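Local coordinates for protein putative phosphomethylpyrimidine kinase (Bacteroides thetaiotaomicron, PDB 3MBH) that probably phosphorylates pyridoxal with ATP, as a pyridoxal kinase of the ribokinase clan, and holds pyridoxal in its pocket in this crystal, at residues Gln93-Ser96 / Asp97-Asp101; Thr148-Phe151 / Tyr152-Glu156; Ile270-Glu273 / Lys274-Asn278; Leu24-Val27 / Ile28-Ser32. All blocks are in the same frame, centred on the assembly; numbering follows the deposited sequence.

In the fold
Each of the four interactions lies within one helix or short helical turn, and along the chain they run in the order 4, 1, 2, 3. Interactions 4 and 1 sit on the crossover helices 24-33 and 91-102, whose flanking strands belong to the same mixed central sheet; their centres are about 22 Å apart. Interaction 2, along helix 147-154 and its end, lies about 23 Å between centres from interaction 1 and does not touch it. Interactions 3 and 4 do meet: Leu-272 and Leu-276 pack on Pro-29 and Ile-30. Interactions 1 and 2 lie across the chain's centre from interaction 3; interactions 3 and 4 are the ones at the subunit interface.

Interaction 1 of 4, residues Gln93-Ser96 / Asp97-Asp101; sequences QIVS and DFIKD
Gln-93 and Asp-97 face one another one turn apart on the same helix, joined by the Asp-97 N to Gln-93 O bond (3.0 Å) and, through one water, by their side-chain ends. From CB outward, the Asp-97 side chain runs back over that carbonyl: CB lies 3.5 Å from Gln-93 O and CG 3.4 Å from it. CG stands opposite the carbonyl carbon and beside the backbone N (chi1 -75°), which lays the carboxylate back along the helix, beside the Gln-93 carbonyl. OD1 stays 3.9 Å from Gln-93 O, while OD2, the other oxygen, accepts from a water at 2.8 Å; the same water donates to Gln-93 OE1 at 3.0 Å. It thus bridges two acceptors, a role suited to polar residues on the outer face. The inner face needs branched aliphatic groups instead: Val-95 CG1 meets Ile-99 CD1 at 4.1 Å, the two side chains crossing at a slant. Phe-98 packs on strand 9-17, touching Ala-11 and Val-13. Asp-97 has been seen to bind zinc in a crystal of this protein, although none is modelled on this chain. Helix 91-102 is the connecting helix of a beta-alpha-beta crossover between parallel strands 80-83 and 108-111.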
# COMPACT_ATOMS: atom_id res chain seq x y z
N GLN A 93 28.20 -33.16 -6.19
CA GLN A 93 27.53 -34.41 -6.58
C GLN A 93 26.33 -34.73 -5.69
O GLN A 93 25.34 -35.27 -6.14
CB GLN A 93 28.51 -35.57 -6.62
CG GLN A 93 29.22 -35.73 -7.93
CD GLN A 93 28.28 -35.93 -9.16
OE1 GLN A 93 27.27 -36.66 -9.12
NE2 GLN A 93 28.61 -35.26 -10.24
N ILE A 94 26.44 -34.39 -4.43
CA ILE A 94 25.30 -34.50 -3.49
C ILE A 94 24.14 -33.64 -3.97
O ILE A 94 22.97 -34.06 -4.01
CB ILE A 94 25.68 -34.14 -2.04
CG1 ILE A 94 26.71 -35.14 -1.53
CG2 ILE A 94 24.41 -34.12 -1.15
CD1 ILE A 94 27.46 -34.74 -0.24
N VAL A 95 24.48 -32.44 -4.39
CA VAL A 95 23.47 -31.50 -4.84
C VAL A 95 22.92 -31.92 -6.19
O VAL A 95 21.73 -31.83 -6.40
CB VAL A 95 24.02 -30.07 -4.86
CG1 VAL A 95 23.00 -29.12 -5.47
CG2 VAL A 95 24.35 -29.63 -3.38
N SER A 96 23.77 -32.40 -7.09
CA SER A 96 23.30 -32.92 -8.37
C SER A 96 22.28 -34.05 -8.19
O SER A 96 21.23 -34.08 -8.86
CB SER A 96 24.47 -33.38 -9.24
OG SER A 96 25.43 -32.35 -9.35
N ASP A 97 22.57 -34.96 -7.27
CA ASP A 97 21.64 -36.07 -6.94
C ASP A 97 20.34 -35.58 -6.31
O ASP A 97 19.29 -36.15 -6.57
CB ASP A 97 22.30 -37.08 -6.00
CG ASP A 97 23.29 -37.97 -6.73
OD1 ASP A 97 23.23 -38.00 -7.97
OD2 ASP A 97 24.14 -38.62 -6.09
N PHE A 98 20.43 -34.52 -5.50
CA PHE A 98 19.28 -33.91 -4.88
C PHE A 98 18.34 -33.37 -5.94
O PHE A 98 17.15 -33.68 -5.92
CB PHE A 98 19.72 -32.81 -3.92
CG PHE A 98 18.60 -32.02 -3.34
CD1 PHE A 98 17.61 -32.63 -2.62
CD2 PHE A 98 18.52 -30.65 -3.56
CE1 PHE A 98 16.56 -31.88 -2.07
CE2 PHE A 98 17.47 -29.89 -3.02
CZ PHE A 98 16.48 -30.51 -2.29
N ILE A 99 18.89 -32.63 -6.90
CA ILE A 99 18.14 -32.10 -8.02
C ILE A 99 17.52 -33.24 -8.84
O ILE A 99 16.34 -33.19 -9.19
CB ILE A 99 19.03 -31.23 -8.93
CG1 ILE A 99 19.43 -29.97 -8.17
CG2 ILE A 99 18.27 -30.88 -10.24
CD1 ILE A 99 20.62 -29.23 -8.76
N LYS A 100 18.31 -34.29 -9.09
CA LYS A 100 17.79 -35.42 -9.85
C LYS A 100 16.57 -36.03 -9.15
O LYS A 100 15.55 -36.31 -9.79
CB LYS A 100 18.84 -36.49 -10.06
CG LYS A 100 18.40 -37.67 -10.98
CD LYS A 100 19.43 -38.79 -10.99
CE LYS A 100 19.92 -39.16 -9.59
NZ LYS A 100 20.52 -40.54 -9.53
N ASP A 101 16.67 -36.22 -7.84
CA ASP A 101 15.62 -36.89 -7.09
C ASP A 101 14.42 -36.00 -6.76
O ASP A 101 13.33 -36.52 -6.47
CB ASP A 101 16.19 -37.43 -5.80
CG ASP A 101 17.20 -38.57 -6.03
OD1 ASP A 101 17.30 -39.13 -7.13
OD2 ASP A 101 17.93 -38.88 -5.08
O HOH W 1 26.84 -38.61 -6.87

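Interaction 2 of 4, residues Thr148-Phe151 / Tyr152-Glu156; sequences TELF and YLLDE
Tyr-152 N bonds to Thr-148 O (3.1 Å), but the helix then closes in a Schellman motif, with Asp-155 at positive phi (57°) and Glu-156 N reaching back to Phe-151 O at 3.1 Å. The Tyr-152 ring lies alongside Thr-148, both side chains pointing the same way, and its CE2 touches Thr-148 CG2 at 3.6 Å. With OG1 anti to the carbonyl carbon (chi1 -61°), where it accepts from Gly-119 N, Thr-148 keeps CG2 anti to the backbone N and beside the ring. A serine in place of Tyr-152 would probably leave the Thr-148 methyl without its aromatic partner and open a gap beside Met-127 and Val-130 of helix 127-136. On the side facing helix 164-176, Leu-150 CD1 meets Leu-154 CD1 at 3.8 Å, and both leucines pack on Tyr-170 and Leu-174. Leu-150 CD2 sits over the centre of one face of the Phe-151 ring, 4.1 Å above its plane. Past the turn, Glu-156 CB comes to 4.2 Å from Phe-151 CD1. Arg-134 bonds to Tyr-152 O and forms a salt bridge with Asp-155. Apolar contacts therefore fix the helix sides; backbone bonds close its end, and the charge of Arg-134 probably helps to offset the carbonyls gathered there.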
# COMPACT_ATOMS: atom_id res chain seq x y z
N THR A 148 33.39 -12.88 -13.71
CA THR A 148 34.47 -13.70 -13.20
C THR A 148 34.15 -15.18 -13.30
O THR A 148 34.93 -15.97 -13.82
CB THR A 148 34.78 -13.36 -11.73
OG1 THR A 148 35.18 -11.98 -11.63
CG2 THR A 148 35.91 -14.26 -11.17
N GLU A 149 32.99 -15.53 -12.77
CA GLU A 149 32.50 -16.89 -12.73
C GLU A 149 32.29 -17.41 -14.15
O GLU A 149 32.55 -18.59 -14.42
CB GLU A 149 31.23 -16.97 -11.90
CG GLU A 149 31.50 -16.71 -10.46
CD GLU A 149 30.30 -16.31 -9.63
OE1 GLU A 149 29.22 -15.93 -10.17
OE2 GLU A 149 30.46 -16.43 -8.40
N LEU A 150 31.91 -16.54 -15.07
CA LEU A 150 31.73 -16.95 -16.46
C LEU A 150 33.02 -17.49 -17.03
O LEU A 150 33.05 -18.53 -17.72
CB LEU A 150 31.26 -15.79 -17.34
CG LEU A 150 31.40 -16.09 -18.86
CD1 LEU A 150 30.19 -16.79 -19.35
CD2 LEU A 150 31.65 -14.88 -19.60
N PHE A 151 34.11 -16.75 -16.83
CA PHE A 151 35.36 -17.19 -17.44
C PHE A 151 35.90 -18.45 -16.72
O PHE A 151 36.41 -19.35 -17.38
CB PHE A 151 36.36 -16.05 -17.47
CG PHE A 151 36.02 -15.00 -18.50
CD1 PHE A 151 36.11 -15.30 -19.85
CD2 PHE A 151 35.61 -13.75 -18.13
CE1 PHE A 151 35.78 -14.37 -20.79
CE2 PHE A 151 35.28 -12.79 -19.08
CZ PHE A 151 35.36 -13.11 -20.40
N TYR A 152 35.70 -18.56 -15.40
CA TYR A 152 36.04 -19.82 -14.70
C TYR A 152 35.23 -21.01 -15.25
O TYR A 152 35.78 -22.06 -15.52
CB TYR A 152 35.84 -19.67 -13.19
CG TYR A 152 37.04 -19.02 -12.52
CD1 TYR A 152 38.30 -19.63 -12.53
CD2 TYR A 152 36.92 -17.79 -11.87
CE1 TYR A 152 39.39 -19.01 -11.89
CE2 TYR A 152 37.99 -17.17 -11.28
CZ TYR A 152 39.22 -17.77 -11.30
OH TYR A 152 40.28 -17.15 -10.67
N LEU A 153 33.94 -20.81 -15.50
CA LEU A 153 33.11 -21.88 -16.04
C LEU A 153 33.52 -22.27 -17.46
O LEU A 153 33.54 -23.45 -17.78
CB LEU A 153 31.64 -21.50 -16.03
CG LEU A 153 31.01 -21.44 -14.65
CD1 LEU A 153 29.65 -20.76 -14.63
CD2 LEU A 153 30.94 -22.86 -14.07
N LEU A 154 33.86 -21.29 -18.30
CA LEU A 154 34.30 -21.57 -19.66
C LEU A 154 35.78 -22.00 -19.76
O LEU A 154 36.23 -22.37 -20.83
CB LEU A 154 34.03 -20.36 -20.54
CG LEU A 154 32.56 -20.02 -20.78
CD1 LEU A 154 32.45 -18.82 -21.68
CD2 LEU A 154 31.81 -21.19 -21.39
N ASP A 155 36.53 -21.93 -18.66
CA ASP A 155 37.94 -22.26 -18.62
C ASP A 155 38.68 -21.40 -19.63
O ASP A 155 39.35 -21.91 -20.50
CB ASP A 155 38.16 -23.76 -18.91
CG ASP A 155 39.55 -24.26 -18.49
OD1 ASP A 155 40.03 -23.91 -17.38
OD2 ASP A 155 40.15 -25.06 -19.25
N GLU A 156 38.50 -20.09 -19.52
CA GLU A 156 39.17 -19.11 -20.33
C GLU A 156 39.64 -17.99 -19.41
O GLU A 156 39.02 -17.73 -18.39
CB GLU A 156 38.24 -18.53 -21.38
CG GLU A 156 37.75 -19.51 -22.42
CD GLU A 156 38.83 -19.88 -23.43
OE1 GLU A 156 39.30 -18.98 -24.16
OE2 GLU A 156 39.21 -21.07 -23.51

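Interaction 3 of 4, residues Ile270-Glu273 / Lys274-Asn278; sequences ILLE and KVLHN
Leu-271 O is gripped by two backbone N-H groups, Lys-274 N at 3.0 Å and Val-275 N at 3.4 Å, both weak bonds with bent N-H angles. Val-275 N also donates to Leu-272 O at 2.9 Å, from well above the carbonyl plane rather than along a lone pair. Its hydrogen is therefore shared between two carbonyls, as expected where a helix of barely one turn starts tightly wound. Leu-271 itself is the centre of an inverse gamma turn leading into it. Lys-274 CB rests 3.3 Å from Leu-271 O and 3.9 Å from Leu-271 CB; its long aliphatic stem suits a partly exposed place at the subunit boundary, and NZ has a long, weak ion pair with Asp-239 of the third subunit. Val-275 places CG2 between its backbone N and carbonyl carbon (chi1 -65° for CG1), putting that methyl 3.5 Å from Leu-272 O. On the buried side, Leu-272 and Leu-276 meet through their CD1 methyls at 4.2 Å, CG of each being extended away from the backbone N, and their apolar branches pack against helix 24-33. The buried Glu-273 carboxylate is probably balanced by Arg-21, whose NH2 forms a salt bridge with OE1. Further on, His-277 NE2 bonds to Ser-33 O of the second subunit; His-277 and Asp-280 have been seen to bind zinc in a crystal of this protein, although this chain carries none. This is a short helical turn set in a subunit interface, carrying one of the residues of that zinc site.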
# COMPACT_ATOMS: atom_id res chain seq x y z
N ILE A 270 24.06 -4.45 0.61
CA ILE A 270 22.92 -3.55 0.38
C ILE A 270 22.04 -3.41 1.60
O ILE A 270 22.06 -4.29 2.48
CB ILE A 270 22.12 -3.94 -0.88
CG1 ILE A 270 21.36 -5.26 -0.69
CG2 ILE A 270 23.10 -4.02 -2.03
CD1 ILE A 270 20.18 -5.49 -1.65
N LEU A 271 21.34 -2.28 1.74
CA LEU A 271 20.44 -2.13 2.87
C LEU A 271 19.09 -2.80 2.61
O LEU A 271 18.06 -2.13 2.41
CB LEU A 271 20.26 -0.70 3.30
CG LEU A 271 21.26 -0.11 4.25
CD1 LEU A 271 20.74 1.27 4.63
CD2 LEU A 271 21.52 -0.97 5.50
N LEU A 272 19.15 -4.13 2.60
CA LEU A 272 18.06 -4.99 2.25
C LEU A 272 16.76 -4.63 2.99
O LEU A 272 15.71 -4.40 2.37
CB LEU A 272 18.47 -6.46 2.52
CG LEU A 272 17.38 -7.44 2.06
CD1 LEU A 272 17.06 -7.24 0.51
CD2 LEU A 272 17.84 -8.86 2.34
N GLU A 273 16.83 -4.52 4.32
CA GLU A 273 15.61 -4.32 5.13
C GLU A 273 14.99 -3.03 4.90
O GLU A 273 13.76 -2.87 5.02
CB GLU A 273 15.85 -4.56 6.62
CG GLU A 273 16.21 -6.01 6.88
CD GLU A 273 17.59 -6.36 6.57
OE1 GLU A 273 18.43 -5.43 6.30
OE2 GLU A 273 17.87 -7.58 6.59
N LYS A 274 15.79 -2.10 4.42
CA LYS A 274 15.30 -0.79 4.16
C LYS A 274 14.52 -0.75 2.86
O LYS A 274 13.63 0.10 2.71
CB LYS A 274 16.51 0.17 4.15
CG LYS A 274 16.22 1.58 4.17
CD LYS A 274 15.85 2.14 5.51
CE LYS A 274 15.35 3.61 5.21
NZ LYS A 274 14.89 4.33 6.39
N VAL A 275 14.75 -1.66 1.92
CA VAL A 275 14.05 -1.58 0.63
C VAL A 275 13.15 -2.76 0.33
O VAL A 275 12.51 -2.82 -0.72
CB VAL A 275 15.03 -1.36 -0.52
CG1 VAL A 275 15.70 0.02 -0.35
CG2 VAL A 275 16.07 -2.53 -0.61
N LEU A 276 13.05 -3.68 1.26
CA LEU A 276 12.35 -4.92 1.02
C LEU A 276 10.87 -4.73 0.60
O LEU A 276 10.37 -5.43 -0.28
CB LEU A 276 12.45 -5.77 2.30
CG LEU A 276 12.14 -7.26 2.31
CD1 LEU A 276 13.01 -8.03 1.30
CD2 LEU A 276 12.33 -7.78 3.76
N HIS A 277 10.18 -3.76 1.18
CA HIS A 277 8.81 -3.55 0.79
C HIS A 277 8.64 -2.96 -0.59
O HIS A 277 7.52 -2.80 -1.02
CB HIS A 277 8.05 -2.79 1.89
CG HIS A 277 8.04 -3.55 3.18
ND1 HIS A 277 6.99 -4.36 3.57
CD2 HIS A 277 9.01 -3.71 4.13
CE1 HIS A 277 7.29 -4.93 4.73
NE2 HIS A 277 8.51 -4.57 5.08
N ASN A 278 9.72 -2.66 -1.31
CA ASN A 278 9.58 -2.20 -2.68
C ASN A 278 9.59 -3.28 -3.72
O ASN A 278 9.33 -3.01 -4.88
CB ASN A 278 10.63 -1.14 -3.00
CG ASN A 278 10.53 0.03 -2.08
OD1 ASN A 278 9.44 0.56 -1.83
ND2 ASN A 278 11.64 0.42 -1.52

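Interaction 4 of 4, residues Leu24-Val27 / Ile28-Ser32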
# COMPACT_ATOMS: atom_id res chain seq x y z
N LEU A 24 21.83 -17.51 2.74
CA LEU A 24 20.49 -17.71 3.31
C LEU A 24 19.85 -16.44 3.96
O LEU A 24 18.62 -16.26 3.92
CB LEU A 24 20.45 -18.88 4.34
CG LEU A 24 20.62 -20.26 3.69
CD1 LEU A 24 20.79 -21.32 4.84
CD2 LEU A 24 19.48 -20.60 2.74
N THR A 25 20.67 -15.57 4.54
CA THR A 25 20.15 -14.40 5.21
C THR A 25 19.69 -13.36 4.18
O THR A 25 19.10 -12.36 4.57
CB THR A 25 21.13 -13.78 6.20
OG1 THR A 25 22.37 -13.48 5.55
CG2 THR A 25 21.38 -14.71 7.35
N VAL A 26 19.90 -13.63 2.89
CA VAL A 26 19.34 -12.80 1.81
C VAL A 26 18.18 -13.56 1.14
O VAL A 26 17.12 -12.99 0.88
CB VAL A 26 20.52 -12.45 0.85
CG1 VAL A 26 20.07 -12.08 -0.52
CG2 VAL A 26 21.40 -11.32 1.50
N VAL A 27 18.40 -14.83 0.84
CA VAL A 27 17.44 -15.66 0.12
C VAL A 27 16.15 -15.83 0.89
O VAL A 27 15.08 -15.75 0.32
CB VAL A 27 18.05 -17.08 -0.17
CG1 VAL A 27 17.02 -17.99 -0.82
CG2 VAL A 27 19.31 -16.95 -1.06
N ILE A 28 16.24 -16.04 2.20
CA ILE A 28 15.03 -16.26 3.01
C ILE A 28 14.11 -15.00 3.05
O ILE A 28 12.95 -15.07 2.64
CB ILE A 28 15.34 -16.79 4.44
CG1 ILE A 28 15.86 -18.22 4.34
CG2 ILE A 28 14.11 -16.73 5.30
CD1 ILE A 28 16.61 -18.71 5.68
N PRO A 29 14.63 -13.84 3.44
CA PRO A 29 13.75 -12.65 3.47
C PRO A 29 13.17 -12.24 2.11
O PRO A 29 11.98 -11.85 2.02
CB PRO A 29 14.65 -11.53 4.02
CG PRO A 29 15.95 -12.08 4.20
CD PRO A 29 15.98 -13.54 3.93
N ILE A 30 13.98 -12.31 1.06
CA ILE A 30 13.51 -11.89 -0.26
C ILE A 30 12.40 -12.84 -0.76
O ILE A 30 11.29 -12.41 -1.08
CB ILE A 30 14.63 -11.84 -1.25
CG1 ILE A 30 15.56 -10.66 -0.88
CG2 ILE A 30 14.05 -11.75 -2.74
CD1 ILE A 30 16.81 -10.49 -1.82
N LEU A 31 12.68 -14.14 -0.80
CA LEU A 31 11.72 -15.07 -1.36
C LEU A 31 10.47 -15.16 -0.46
O LEU A 31 9.39 -15.26 -0.98
CB LEU A 31 12.34 -16.46 -1.66
CG LEU A 31 13.34 -16.48 -2.84
CD1 LEU A 31 14.15 -17.75 -2.89
CD2 LEU A 31 12.61 -16.25 -4.20
N SER A 32 10.61 -15.13 0.89
CA SER A 32 9.43 -15.11 1.75
C SER A 32 8.56 -13.88 1.43
O SER A 32 7.35 -13.99 1.34
CB SER A 32 9.78 -14.99 3.23
OG SER A 32 10.70 -15.97 3.63
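Val-27 and Leu-31 lie side by side and point the same way, Val-27 CG1 meeting Leu-31 CD1 at 3.5 Å; CG1 is anti to the backbone N of Val-27 (chi1 175°), which sets it beside that methyl. The pair Val-26 and Ile-30 repeats this one residue earlier, CG1 to CD1 at 3.9 Å, and Leu-24 CB meets Ile-28 CD1 at 4.1 Å. Branched aliphatic side chains suit these positions because all six are buried against neighbouring strands and helices. The Pro-29 ring lies against the carbonyls of the turn before: its CG is 3.2 Å from Thr-25 O and its CD 3.3 Å from Val-26 O. With no N-H, Pro-29 cannot bond to Thr-25 O, and the helix kinks there, although Ile-30 N still bonds to Val-26 O at 3.2 Å. Helix 24-33 is the connection of a beta-alpha-beta crossover between parallel strands 9-17 and 37-40, so Leu-24, Val-27 and Leu-31 face the sheet, while Val-26 and Ile-30 pack on Thr-226 of helix 223-236. A glycine in place of Pro-29 would probably lose the ring's packing on Ile-28 of the second subunit and leave the backbone there freer to turn. The contact between subunits is reciprocal, since Ile-28 here packs on Pro-29 of that subunit. Across the kink, Ile-28 O accepts both the backbone N of Ser-32 at 2.9 Å and Ser-32 OG at 2.6 Å, the latter from above the carbonyl plane, which satisfies this buried hydroxyl.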